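PDB 3ZZ1: beta-d-glucoside glucohydrolase from Hypocrea jecorina, which probably hydrolyses terminal, non-reducing beta-D-glucosyl residues, releasing beta-D-glucose in the course of cellulose degradation. Local coordinates for residues L162-L167 with D549-G554; N208-C213 with T243-N248; D429-F434 with Q467-A472; A615-D620 with I695-S700. One frame throughout, in Å; residues are numbered along the deposited sequence.

In the fold
The four contacts sample three parts of a single chain. Contact 2 lies within the N-terminal, TIM-barrel-related part, contact 3 within the C-terminal alpha/beta part, and their centres are about 55 Å apart on opposite sides of the chain's centre. Contact 1 ties these two parts together by joining 162-167 to 549-554; its centre is about 19 Å from that of contact 2 and about 39 Å from that of contact 3. In family 3 glycosidases the active site generally forms between these two domains, so contact 1 is probably in the neighbourhood of that interface. Contact 4 packs the fibronectin-type domain, its centre about 32 Å from that of contact 1 and its nearest atoms about 20 Å away.

Contact 1. Residues L162-L167 with D549-G554; sequences LNEQEL and DSFSEG
A buried loop-to-loop contact joins Leu162 and Glu164, in the loop after strand 154-160, to Phe551, in the loop after strand 548-549; it brings the N-terminal and C-terminal family regions of the glycosidase together. The aromatic ring carries the apolar part. Glu164 CG sits at the ring edge near its plane, 3.9 Å from Phe551 CZ, while Leu162 CD2 approaches Phe551 CE2 obliquely at 4.1 Å. The Glu164 chain bends at chi2 (-66°), and its carboxylate plane stands 87° from that of the ring; only the methylene CG meets the ring. The charged end is occupied elsewhere: OE2 accepts from Leu117 N, and OE1 from Gly118 N and Lys119 N, so three backbone amides probably stabilise the negative charge.

A water supplies the polar link, donating to both sides: it lies 2.8 Å from Gln165 OE1 and 3.0 Å from Asp549 OD2. At the far end of the same amide, Gln165 NE2 donates to Leu167 O at 2.7 Å in an almost straight bond (172°), and also reaches Val544 O, which fixes the amide's rotation. Asp549 OD1 accepts from Phe551 N at 2.9 Å, from above the carboxylate plane, forming an Asx turn that leads into the type I turn from Phe551 to Gly554. Lys119 bridges Asp549 and Glu553 by salt bridges and makes a cation-pi contact with Phe551. Beyond the pair, Leu162 and Glu164 rest on helix 178-194 through Tyr185, and strand 548-549 runs parallel beside strand 173-174.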
loop_
_atom_site.group_PDB
_atom_site.type_symbol
_atom_site.label_atom_id
_atom_site.label_comp_id
_atom_site.label_asym_id
_atom_site.label_seq_id
_atom_site.Cartn_x
_atom_site.Cartn_y
_atom_site.Cartn_z
ATOM N N LEU A 162 -12.476 -5.697 2.172
ATOM C CA LEU A 162 -12.385 -6.555 3.371
ATOM C C LEU A 162 -11.646 -7.884 3.156
ATOM O O LEU A 162 -11.904 -8.877 3.852
ATOM C CB LEU A 162 -13.773 -6.797 3.995
ATOM C CG LEU A 162 -14.698 -5.612 4.321
ATOM C CD1 LEU A 162 -16.061 -6.133 4.735
ATOM C CD2 LEU A 162 -14.116 -4.707 5.398
ATOM N N ASN A 163 -10.720 -7.879 2.205
ATOM C CA ASN A 163 -9.861 -9.021 1.899
ATOM C C ASN A 163 -8.622 -8.984 2.802
ATOM O O ASN A 163 -7.493 -8.839 2.326
ATOM C CB ASN A 163 -9.482 -8.956 0.410
ATOM C CG ASN A 163 -8.679 -10.165 -0.076
ATOM O OD1 ASN A 163 -8.162 -10.145 -1.196
ATOM N ND2 ASN A 163 -8.568 -11.209 0.752
ATOM N N GLU A 164 -8.849 -9.132 4.105
ATOM C CA GLU A 164 -7.822 -8.898 5.133
ATOM C C GLU A 164 -6.918 -10.097 5.460
ATOM O O GLU A 164 -6.022 -9.991 6.314
ATOM C CB GLU A 164 -8.461 -8.339 6.409
ATOM C CG GLU A 164 -9.062 -6.939 6.247
ATOM C CD GLU A 164 -8.021 -5.857 5.972
ATOM O OE1 GLU A 164 -6.913 -5.908 6.550
ATOM O OE2 GLU A 164 -8.312 -4.952 5.171
ATOM N N GLN A 165 -7.166 -11.228 4.801
ATOM C CA GLN A 165 -6.305 -12.406 4.916
ATOM C C GLN A 165 -6.315 -13.209 3.619
ATOM O O GLN A 165 -7.280 -13.160 2.854
ATOM C CB GLN A 165 -6.738 -13.303 6.089
ATOM C CG GLN A 165 -8.039 -14.068 5.843
ATOM C CD GLN A 165 -8.453 -14.910 7.016
ATOM O OE1 GLN A 165 -8.575 -14.414 8.130
ATOM N NE2 GLN A 165 -8.683 -16.195 6.772
ATOM N N GLU A 166 -5.252 -13.970 3.390
ATOM C CA GLU A 166 -5.167 -14.798 2.190
ATOM C C GLU A 166 -5.858 -16.144 2.353
ATOM O O GLU A 166 -6.431 -16.663 1.396
ATOM C CB GLU A 166 -3.712 -14.976 1.735
ATOM C CG GLU A 166 -3.133 -13.734 1.060
ATOM C CD GLU A 166 -3.996 -13.242 -0.093
ATOM O OE1 GLU A 166 -3.985 -13.893 -1.162
ATOM O OE2 GLU A 166 -4.684 -12.201 0.070
ATOM N N LEU A 167 -5.799 -16.700 3.563
ATOM C CA LEU A 167 -6.390 -18.007 3.849
ATOM C C LEU A 167 -7.894 -17.992 3.620
ATOM O O LEU A 167 -8.611 -17.177 4.206
ATOM C CB LEU A 167 -6.079 -18.454 5.284
ATOM C CG LEU A 167 -6.771 -19.733 5.785
ATOM C CD1 LEU A 167 -6.315 -20.977 5.003
ATOM C CD2 LEU A 167 -6.553 -19.926 7.285
ATOM N N ASP A 549 -15.211 -14.141 9.625
ATOM C CA ASP A 549 -14.515 -13.204 10.499
ATOM C C ASP A 549 -15.497 -12.103 10.848
ATOM O O ASP A 549 -15.915 -11.340 9.983
ATOM C CB ASP A 549 -13.277 -12.612 9.822
ATOM C CG ASP A 549 -12.514 -11.642 10.723
ATOM O OD1 ASP A 549 -12.972 -11.356 11.851
ATOM O OD2 ASP A 549 -11.444 -11.161 10.298
ATOM N N SER A 550 -15.856 -12.029 12.124
ATOM C CA SER A 550 -16.872 -11.090 12.576
ATOM C C SER A 550 -16.341 -9.659 12.703
ATOM O O SER A 550 -17.117 -8.728 12.957
ATOM C CB SER A 550 -17.480 -11.563 13.903
ATOM O OG SER A 550 -16.478 -11.716 14.897
ATOM N N PHE A 551 -15.031 -9.483 12.505
ATOM C CA PHE A 551 -14.383 -8.179 12.685
ATOM C C PHE A 551 -14.839 -7.549 14.001
ATOM O O PHE A 551 -15.160 -6.360 14.051
ATOM C CB PHE A 551 -14.708 -7.227 11.518
ATOM C CG PHE A 551 -13.892 -7.463 10.269
ATOM C CD1 PHE A 551 -13.951 -8.681 9.589
ATOM C CD2 PHE A 551 -13.100 -6.443 9.746
ATOM C CE1 PHE A 551 -13.209 -8.889 8.435
ATOM C CE2 PHE A 551 -12.359 -6.637 8.589
ATOM C CZ PHE A 551 -12.413 -7.866 7.925
ATOM N N SER A 552 -14.874 -8.357 15.058
ATOM C CA SER A 552 -15.396 -7.923 16.351
ATOM C C SER A 552 -14.581 -6.780 16.973
ATOM O O SER A 552 -15.101 -6.024 17.795
ATOM C CB SER A 552 -15.513 -9.107 17.316
ATOM O OG SER A 552 -14.239 -9.644 17.625
ATOM N N GLU A 553 -13.318 -6.643 16.559
ATOM C CA GLU A 553 -12.469 -5.538 17.018
ATOM C C GLU A 553 -12.953 -4.176 16.515
ATOM O O GLU A 553 -12.629 -3.149 17.101
ATOM C CB GLU A 553 -10.993 -5.767 16.653
ATOM C CG GLU A 553 -10.639 -5.674 15.165
ATOM C CD GLU A 553 -11.132 -6.861 14.345
ATOM O OE1 GLU A 553 -11.496 -7.904 14.933
ATOM O OE2 GLU A 553 -11.149 -6.751 13.103
ATOM N N GLY A 554 -13.722 -4.177 15.426
ATOM C CA GLY A 554 -14.303 -2.953 14.876
ATOM C C GLY A 554 -13.250 -1.952 14.442
ATOM O O GLY A 554 -12.349 -2.285 13.667
HETATM O O HOH W 1 -9.567 -11.821 8.029
#

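Contact 2. Residues N208-C213 with T243-N248; sequences NTTWAC and TVQSAN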
loop_
_atom_site.group_PDB
_atom_site.type_symbol
_atom_site.label_atom_id
_atom_site.label_comp_id
_atom_site.label_asym_id
_atom_site.label_seq_id
_atom_site.Cartn_x
_atom_site.Cartn_y
_atom_site.Cartn_z
ATOM N N ASN A 208 -20.607 -9.962 4.528
ATOM C CA ASN A 208 -21.898 -10.338 5.112
ATOM C C ASN A 208 -22.611 -11.455 4.345
ATOM O O ASN A 208 -23.807 -11.352 4.052
ATOM C CB ASN A 208 -22.811 -9.112 5.271
ATOM C CG ASN A 208 -22.648 -8.435 6.611
ATOM O OD1 ASN A 208 -21.533 -8.242 7.097
ATOM N ND2 ASN A 208 -23.765 -8.065 7.219
ATOM N N THR A 209 -21.856 -12.510 4.024
ATOM C CA THR A 209 -22.326 -13.712 3.298
ATOM C C THR A 209 -22.497 -13.566 1.774
ATOM O O THR A 209 -22.786 -14.549 1.095
ATOM C CB THR A 209 -23.625 -14.347 3.898
ATOM O OG1 THR A 209 -24.762 -13.555 3.539
ATOM C CG2 THR A 209 -23.537 -14.483 5.418
ATOM N N THR A 210 -22.312 -12.356 1.248
ATOM C CA THR A 210 -22.429 -12.102 -0.190
ATOM C C THR A 210 -21.056 -11.824 -0.814
ATOM O O THR A 210 -20.355 -10.919 -0.373
ATOM C CB THR A 210 -23.356 -10.897 -0.472
ATOM O OG1 THR A 210 -24.624 -11.098 0.170
ATOM C CG2 THR A 210 -23.570 -10.713 -1.966
ATOM N N TRP A 211 -20.678 -12.593 -1.837
ATOM C CA TRP A 211 -19.407 -12.364 -2.536
ATOM C C TRP A 211 -19.293 -10.908 -2.995
ATOM O O TRP A 211 -20.255 -10.335 -3.526
ATOM C CB TRP A 211 -19.228 -13.325 -3.718
ATOM C CG TRP A 211 -18.555 -14.628 -3.348
ATOM C CD1 TRP A 211 -17.270 -14.790 -2.913
ATOM C CD2 TRP A 211 -19.131 -15.943 -3.392
ATOM N NE1 TRP A 211 -17.011 -16.118 -2.675
ATOM C CE2 TRP A 211 -18.133 -16.851 -2.960
ATOM C CE3 TRP A 211 -20.392 -16.444 -3.755
ATOM C CZ2 TRP A 211 -18.356 -18.233 -2.878
ATOM C CZ3 TRP A 211 -20.618 -17.818 -3.672
ATOM C CH2 TRP A 211 -19.602 -18.696 -3.235
ATOM N N ALA A 212 -18.118 -10.318 -2.777
ATOM C CA ALA A 212 -17.889 -8.888 -3.010
ATOM C C ALA A 212 -18.282 -8.420 -4.409
ATOM O O ALA A 212 -18.754 -7.300 -4.580
ATOM C CB ALA A 212 -16.441 -8.528 -2.719
ATOM N N CYS A 213 -18.099 -9.285 -5.404
ATOM C CA CYS A 213 -18.410 -8.935 -6.792
ATOM C C CYS A 213 -19.903 -9.104 -7.134
ATOM O O CYS A 213 -20.292 -9.038 -8.301
ATOM C CB CYS A 213 -17.499 -9.711 -7.756
ATOM S SG CYS A 213 -15.752 -9.183 -7.666
ATOM N N THR A 243 -24.025 -14.755 -13.405
ATOM C CA THR A 243 -24.249 -13.914 -14.574
ATOM C C THR A 243 -25.108 -12.701 -14.209
ATOM O O THR A 243 -24.683 -11.557 -14.376
ATOM C CB THR A 243 -24.915 -14.714 -15.712
ATOM O OG1 THR A 243 -24.031 -15.760 -16.130
ATOM C CG2 THR A 243 -25.245 -13.807 -16.911
ATOM N N VAL A 244 -26.301 -12.976 -13.686
ATOM C CA VAL A 244 -27.347 -11.972 -13.495
ATOM C C VAL A 244 -27.190 -11.097 -12.244
ATOM O O VAL A 244 -27.239 -9.870 -12.346
ATOM C CB VAL A 244 -28.753 -12.630 -13.535
ATOM C CG1 VAL A 244 -29.840 -11.633 -13.171
ATOM C CG2 VAL A 244 -29.016 -13.215 -14.921
ATOM N N GLN A 245 -27.016 -11.714 -11.076
ATOM C CA GLN A 245 -26.901 -10.959 -9.817
ATOM C C GLN A 245 -25.703 -9.998 -9.809
ATOM O O GLN A 245 -25.827 -8.848 -9.365
ATOM C CB GLN A 245 -26.851 -11.885 -8.591
ATOM C CG GLN A 245 -26.943 -11.114 -7.260
ATOM C CD GLN A 245 -26.737 -11.973 -6.030
ATOM O OE1 GLN A 245 -27.356 -13.028 -5.875
ATOM N NE2 GLN A 245 -25.876 -11.510 -5.129
ATOM N N SER A 246 -24.551 -10.468 -10.297
ATOM C CA SER A 246 -23.348 -9.633 -10.357
ATOM C C SER A 246 -23.632 -8.379 -11.193
ATOM O O SER A 246 -23.431 -7.248 -10.724
ATOM C CB SER A 246 -22.145 -10.421 -10.894
ATOM O OG SER A 246 -22.299 -10.761 -12.268
ATOM N N ALA A 247 -24.143 -8.587 -12.407
ATOM C CA ALA A 247 -24.558 -7.491 -13.286
ATOM C C ALA A 247 -25.492 -6.491 -12.584
ATOM O O ALA A 247 -25.219 -5.286 -12.563
ATOM C CB ALA A 247 -25.215 -8.050 -14.554
ATOM N N ASN A 248 -26.572 -6.994 -11.987
ATOM C CA ASN A 248 -27.575 -6.128 -11.351
ATOM C C ASN A 248 -27.131 -5.478 -10.035
ATOM O O ASN A 248 -27.709 -4.483 -9.603
ATOM C CB ASN A 248 -28.907 -6.871 -11.174
ATOM C CG ASN A 248 -29.539 -7.266 -12.503
ATOM O OD1 ASN A 248 -30.227 -8.288 -12.596
ATOM N ND2 ASN A 248 -29.304 -6.465 -13.536
#
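Among the flat groups, the carboxamide of Gln245 is the one that touches across the contact: its NE2 end meets the methyl CG2 of Thr210 at 4.0 Å, the two side chains passing at a slant. The indole of Trp211, one residue along, is stacked on the ring of His241, and its NE1 donates beyond the pair to Glu170 O. The setting is the TIM-barrel-related N-terminal domain, where a short beta hairpin, strands 206-207 and 210-211, packs on helix 244-249. Asn208 and Thr209 form the hairpin bend, both with positive phi and backbone angles close to those of a type I' turn. In another crystal structure of the protein Asn208 carries an N-linked glycan; here it bears none.

With chi1 at -171° and the chain extended beyond CG, Gln245 reaches out from its helix toward the hairpin, where NE2 gains a firmer partner in Glu214 O, just after Cys213. The approach to Thr210 is thus a van der Waals touch beside a hydrogen-bonded amide. Backbone spacing is smallest at Cys213 and Ser246, whose CA atoms are 6.1 Å apart. Cys213 is anchored to Cys202 by a disulfide. Ser246 OG lies over its own backbone, flanked by N and C (chi1 68°), and bonds to Thr242 O and Gln240 NE2, while Ser246 CB lies 3.5 Å from Cys213 O.

Contact 3. Residues D429-F434 with Q467-A472; sequences DVAIVF and QAVAGA
Apolar contact is the sole interaction across this pair, and Val469 makes all of it on the helix side. Its CG1 methyl bridges two residues of the strand, touching Ala431 CB at 3.8 Å and Val433 CG2 at 3.6 Å. Val433 CG2 in turn also reaches Val469 CG2 at 3.8 Å, so this one strand methyl is set against both branches of the helix valine. The two valines lie alongside each other, pointing opposite ways. Val469 CG1 lies anti to its own backbone N (chi1 172°), the orientation that places it over both strand residues.

The backbones stay apart: the nearest CA atoms, those of Ala431 and Val469, are 7.5 Å from each other. Strand 430-437, helix 462-472 and strand 476-482 form a beta-alpha-beta crossover in the C-terminal alpha/beta domain, and this contact seats the helix on its sheet. The two parallel strands are adjacent: Ala431 is backbone hydrogen-bonded with Asn475, just ahead of the second strand, and with Ile477.

Further apolar cover reaches Val469 from Val476 and Val352 on the flanking strands. Helix 418-425 closes in from another direction, Ala425 touching both Ala431 and Val469.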
loop_
_atom_site.group_PDB
_atom_site.type_symbol
_atom_site.label_atom_id
_atom_site.label_comp_id
_atom_site.label_asym_id
_atom_site.label_seq_id
_atom_site.Cartn_x
_atom_site.Cartn_y
_atom_site.Cartn_z
ATOM N N ASP A 429 35.423 -5.403 14.053
ATOM C CA ASP A 429 34.966 -4.171 14.697
ATOM C C ASP A 429 33.448 -4.117 14.800
ATOM O O ASP A 429 32.912 -3.815 15.866
ATOM C CB ASP A 429 35.505 -2.940 13.965
ATOM C CG ASP A 429 37.017 -2.846 14.030
ATOM O OD1 ASP A 429 37.562 -2.775 15.147
ATOM O OD2 ASP A 429 37.666 -2.845 12.969
ATOM N N VAL A 430 32.769 -4.401 13.688
ATOM C CA VAL A 430 31.312 -4.541 13.671
ATOM C C VAL A 430 30.888 -5.758 12.850
ATOM O O VAL A 430 31.620 -6.217 11.969
ATOM C CB VAL A 430 30.575 -3.277 13.133
ATOM C CG1 VAL A 430 30.851 -2.055 14.015
ATOM C CG2 VAL A 430 30.947 -2.995 11.679
ATOM N N ALA A 431 29.704 -6.272 13.160
ATOM C CA ALA A 431 29.119 -7.379 12.425
ATOM C C ALA A 431 27.704 -7.003 12.018
ATOM O O ALA A 431 26.890 -6.625 12.863
ATOM C CB ALA A 431 29.116 -8.639 13.278
ATOM N N ILE A 432 27.425 -7.100 10.719
ATOM C CA ILE A 432 26.113 -6.758 10.177
ATOM C C ILE A 432 25.388 -8.042 9.774
ATOM O O ILE A 432 25.818 -8.730 8.846
ATOM C CB ILE A 432 26.212 -5.782 8.967
ATOM C CG1 ILE A 432 27.177 -4.625 9.271
ATOM C CG2 ILE A 432 24.834 -5.249 8.606
ATOM C CD1 ILE A 432 27.529 -3.738 8.062
ATOM N N VAL A 433 24.297 -8.352 10.477
ATOM C CA VAL A 433 23.539 -9.591 10.256
ATOM C C VAL A 433 22.241 -9.313 9.499
ATOM O O VAL A 433 21.494 -8.386 9.838
ATOM C CB VAL A 433 23.225 -10.330 11.585
ATOM C CG1 VAL A 433 22.673 -11.731 11.318
ATOM C CG2 VAL A 433 24.461 -10.435 12.443
ATOM N N PHE A 434 21.980 -10.128 8.481
ATOM C CA PHE A 434 20.839 -9.935 7.590
ATOM C C PHE A 434 19.782 -11.008 7.768
ATOM O O PHE A 434 20.034 -12.197 7.540
ATOM C CB PHE A 434 21.298 -9.870 6.132
ATOM C CG PHE A 434 22.028 -8.607 5.791
ATOM C CD1 PHE A 434 23.379 -8.465 6.084
ATOM C CD2 PHE A 434 21.359 -7.544 5.201
ATOM C CE1 PHE A 434 24.054 -7.290 5.781
ATOM C CE2 PHE A 434 22.031 -6.373 4.896
ATOM C CZ PHE A 434 23.381 -6.246 5.189
ATOM N N GLN A 467 21.768 -14.543 17.524
ATOM C CA GLN A 467 22.291 -15.041 18.804
ATOM C C GLN A 467 23.719 -15.588 18.703
ATOM O O GLN A 467 24.530 -15.370 19.606
ATOM C CB GLN A 467 21.368 -16.115 19.382
ATOM C CG GLN A 467 20.036 -15.580 19.897
ATOM C CD GLN A 467 19.034 -16.677 20.191
ATOM O OE1 GLN A 467 19.156 -17.804 19.699
ATOM N NE2 GLN A 467 18.030 -16.353 21.000
ATOM N N ALA A 468 24.018 -16.294 17.613
ATOM C CA ALA A 468 25.354 -16.852 17.388
ATOM C C ALA A 468 26.387 -15.755 17.124
ATOM O O ALA A 468 27.499 -15.794 17.662
ATOM C CB ALA A 468 25.329 -17.840 16.248
ATOM N N VAL A 469 26.009 -14.781 16.298
ATOM C CA VAL A 469 26.866 -13.635 15.993
ATOM C C VAL A 469 27.141 -12.808 17.258
ATOM O O VAL A 469 28.262 -12.321 17.452
ATOM C CB VAL A 469 26.276 -12.766 14.837
ATOM C CG1 VAL A 469 27.056 -11.462 14.656
ATOM C CG2 VAL A 469 26.273 -13.556 13.535
ATOM N N ALA A 470 26.130 -12.679 18.120
ATOM C CA ALA A 470 26.277 -11.966 19.396
ATOM C C ALA A 470 27.213 -12.699 20.363
ATOM O O ALA A 470 27.862 -12.073 21.203
ATOM C CB ALA A 470 24.921 -11.717 20.042
ATOM N N GLY A 471 27.279 -14.022 20.238
ATOM C CA GLY A 471 28.238 -14.823 20.999
ATOM C C GLY A 471 29.686 -14.574 20.596
ATOM O O GLY A 471 30.606 -14.829 21.377
ATOM N N ALA A 472 29.885 -14.060 19.383
ATOM C CA ALA A 472 31.225 -13.865 18.827
ATOM C C ALA A 472 31.621 -12.400 18.604
ATOM O O ALA A 472 32.761 -12.120 18.228
ATOM C CB ALA A 472 31.379 -14.663 17.542
#

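Contact 4. Residues A615-D620 with I695-S700; sequences ATVTVD and ISVGAS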
loop_
_atom_site.group_PDB
_atom_site.type_symbol
_atom_site.label_atom_id
_atom_site.label_comp_id
_atom_site.label_asym_id
_atom_site.label_seq_id
_atom_site.Cartn_x
_atom_site.Cartn_y
_atom_site.Cartn_z
ATOM N N ALA A 615 -9.975 23.298 8.546
ATOM C CA ALA A 615 -9.015 23.676 9.586
ATOM C C ALA A 615 -7.561 23.489 9.150
ATOM O O ALA A 615 -7.270 22.772 8.184
ATOM C CB ALA A 615 -9.284 22.895 10.868
ATOM N N THR A 616 -6.659 24.140 9.879
ATOM C CA THR A 616 -5.226 24.098 9.600
ATOM C C THR A 616 -4.450 24.062 10.918
ATOM O O THR A 616 -4.624 24.931 11.778
ATOM C CB THR A 616 -4.781 25.318 8.754
ATOM O OG1 THR A 616 -5.551 25.377 7.546
ATOM C CG2 THR A 616 -3.296 25.230 8.391
ATOM N N VAL A 617 -3.619 23.039 11.078
ATOM C CA VAL A 617 -2.768 22.913 12.253
ATOM C C VAL A 617 -1.309 23.063 11.828
ATOM O O VAL A 617 -0.861 22.428 10.866
ATOM C CB VAL A 617 -3.008 21.568 13.015
ATOM C CG1 VAL A 617 -2.092 21.459 14.226
ATOM C CG2 VAL A 617 -4.453 21.456 13.472
ATOM N N THR A 618 -0.583 23.912 12.555
ATOM C CA THR A 618 0.800 24.264 12.240
ATOM C C THR A 618 1.721 24.079 13.453
ATOM O O THR A 618 1.342 24.392 14.585
ATOM C CB THR A 618 0.885 25.732 11.750
ATOM O OG1 THR A 618 0.107 25.888 10.554
ATOM C CG2 THR A 618 2.307 26.134 11.471
ATOM N N VAL A 619 2.916 23.547 13.203
ATOM C CA VAL A 619 3.990 23.466 14.201
ATOM C C VAL A 619 5.319 23.828 13.551
ATOM O O VAL A 619 5.480 23.682 12.339
ATOM C CB VAL A 619 4.147 22.047 14.839
ATOM C CG1 VAL A 619 3.079 21.787 15.872
ATOM C CG2 VAL A 619 4.176 20.945 13.769
ATOM N N ASP A 620 6.261 24.299 14.365
ATOM C CA ASP A 620 7.625 24.537 13.915
ATOM C C ASP A 620 8.491 23.349 14.292
ATOM O O ASP A 620 8.327 22.770 15.367
ATOM C CB ASP A 620 8.195 25.809 14.544
ATOM C CG ASP A 620 7.540 27.063 14.017
ATOM O OD1 ASP A 620 6.806 26.974 13.007
ATOM O OD2 ASP A 620 7.763 28.141 14.607
ATOM N N ILE A 695 -5.923 17.815 20.003
ATOM C CA ILE A 695 -4.925 17.967 18.947
ATOM C C ILE A 695 -3.559 17.560 19.494
ATOM O O ILE A 695 -3.065 18.151 20.454
ATOM C CB ILE A 695 -4.907 19.415 18.389
ATOM C CG1 ILE A 695 -6.292 19.806 17.841
ATOM C CG2 ILE A 695 -3.803 19.603 17.341
ATOM C CD1 ILE A 695 -6.832 18.899 16.733
ATOM N N SER A 696 -2.970 16.532 18.889
ATOM C CA SER A 696 -1.693 15.987 19.343
ATOM C C SER A 696 -0.699 15.899 18.195
ATOM O O SER A 696 -0.952 15.227 17.191
ATOM C CB SER A 696 -1.894 14.610 19.975
ATOM O OG SER A 696 -2.629 14.711 21.184
ATOM N N VAL A 697 0.427 16.591 18.345
ATOM C CA VAL A 697 1.481 16.582 17.339
ATOM C C VAL A 697 2.778 16.053 17.948
ATOM O O VAL A 697 3.151 16.429 19.060
ATOM C CB VAL A 697 1.704 17.993 16.706
ATOM C CG1 VAL A 697 2.904 17.987 15.762
ATOM C CG2 VAL A 697 0.457 18.467 15.962
ATOM N N GLY A 698 3.453 15.172 17.217
ATOM C CA GLY A 698 4.724 14.634 17.674
ATOM C C GLY A 698 5.456 13.769 16.674
ATOM O O GLY A 698 5.142 13.773 15.474
ATOM N N ALA A 699 6.435 13.026 17.189
ATOM C CA ALA A 699 7.372 12.252 16.376
ATOM C C ALA A 699 6.905 10.817 16.110
ATOM O O ALA A 699 7.558 10.080 15.372
ATOM C CB ALA A 699 8.763 12.255 17.029
ATOM N N SER A 700 5.782 10.442 16.727
ATOM C CA SER A 700 5.165 9.114 16.606
ATOM C C SER A 700 3.785 9.136 17.279
ATOM O O SER A 700 3.362 10.173 17.797
ATOM C CB SER A 700 6.052 8.022 17.231
ATOM O OG SER A 700 5.895 7.952 18.640
#
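Two sheets of a beta sandwich face each other here, strand 613-623 from the three-stranded sheet and strand 691-698 from the four-stranded one. The axes of 615-620 and 695-698 come within 9.2 Å, with N-to-C directions 34° apart, a distance suited to sheets that meet through side chains and not through backbone pairing. Val617 and Val619 point inward from the first strand, Ile695 and Val697 from the second.

The contact is made by methyl groups. Val617 CG1 reaches Ile695 CG2 at 4.0 Å and, more loosely, Val697 CG2 at 4.3 Å. Further along, Val697 CG1 meets both branches of Val619, with CG1 and CG2 of Val619 each 3.8 Å from it, so a single methyl is set against the fork of the opposite valine. A chi1 of -77° turns both methyls of Val619 to the Val697 side. In both pairs, Val617 with Ile695 and Val619 with Val697, the side chains interleave, each reaching past the other toward the facing strand.

Neighbouring strands continue the core: Leu587 touches Val617 and Val619, while Leu635 touches Ile695 and Val697. Strand 613-623 is hydrogen-bonded on its two edges, Val617 to Phe669 and Thr616 to Leu590. Two antiparallel sheets of three and four strands, packed face to face at a modest angle, are the arrangement expected of a fibronectin type III-like sandwich, the family to which 695-700 belongs.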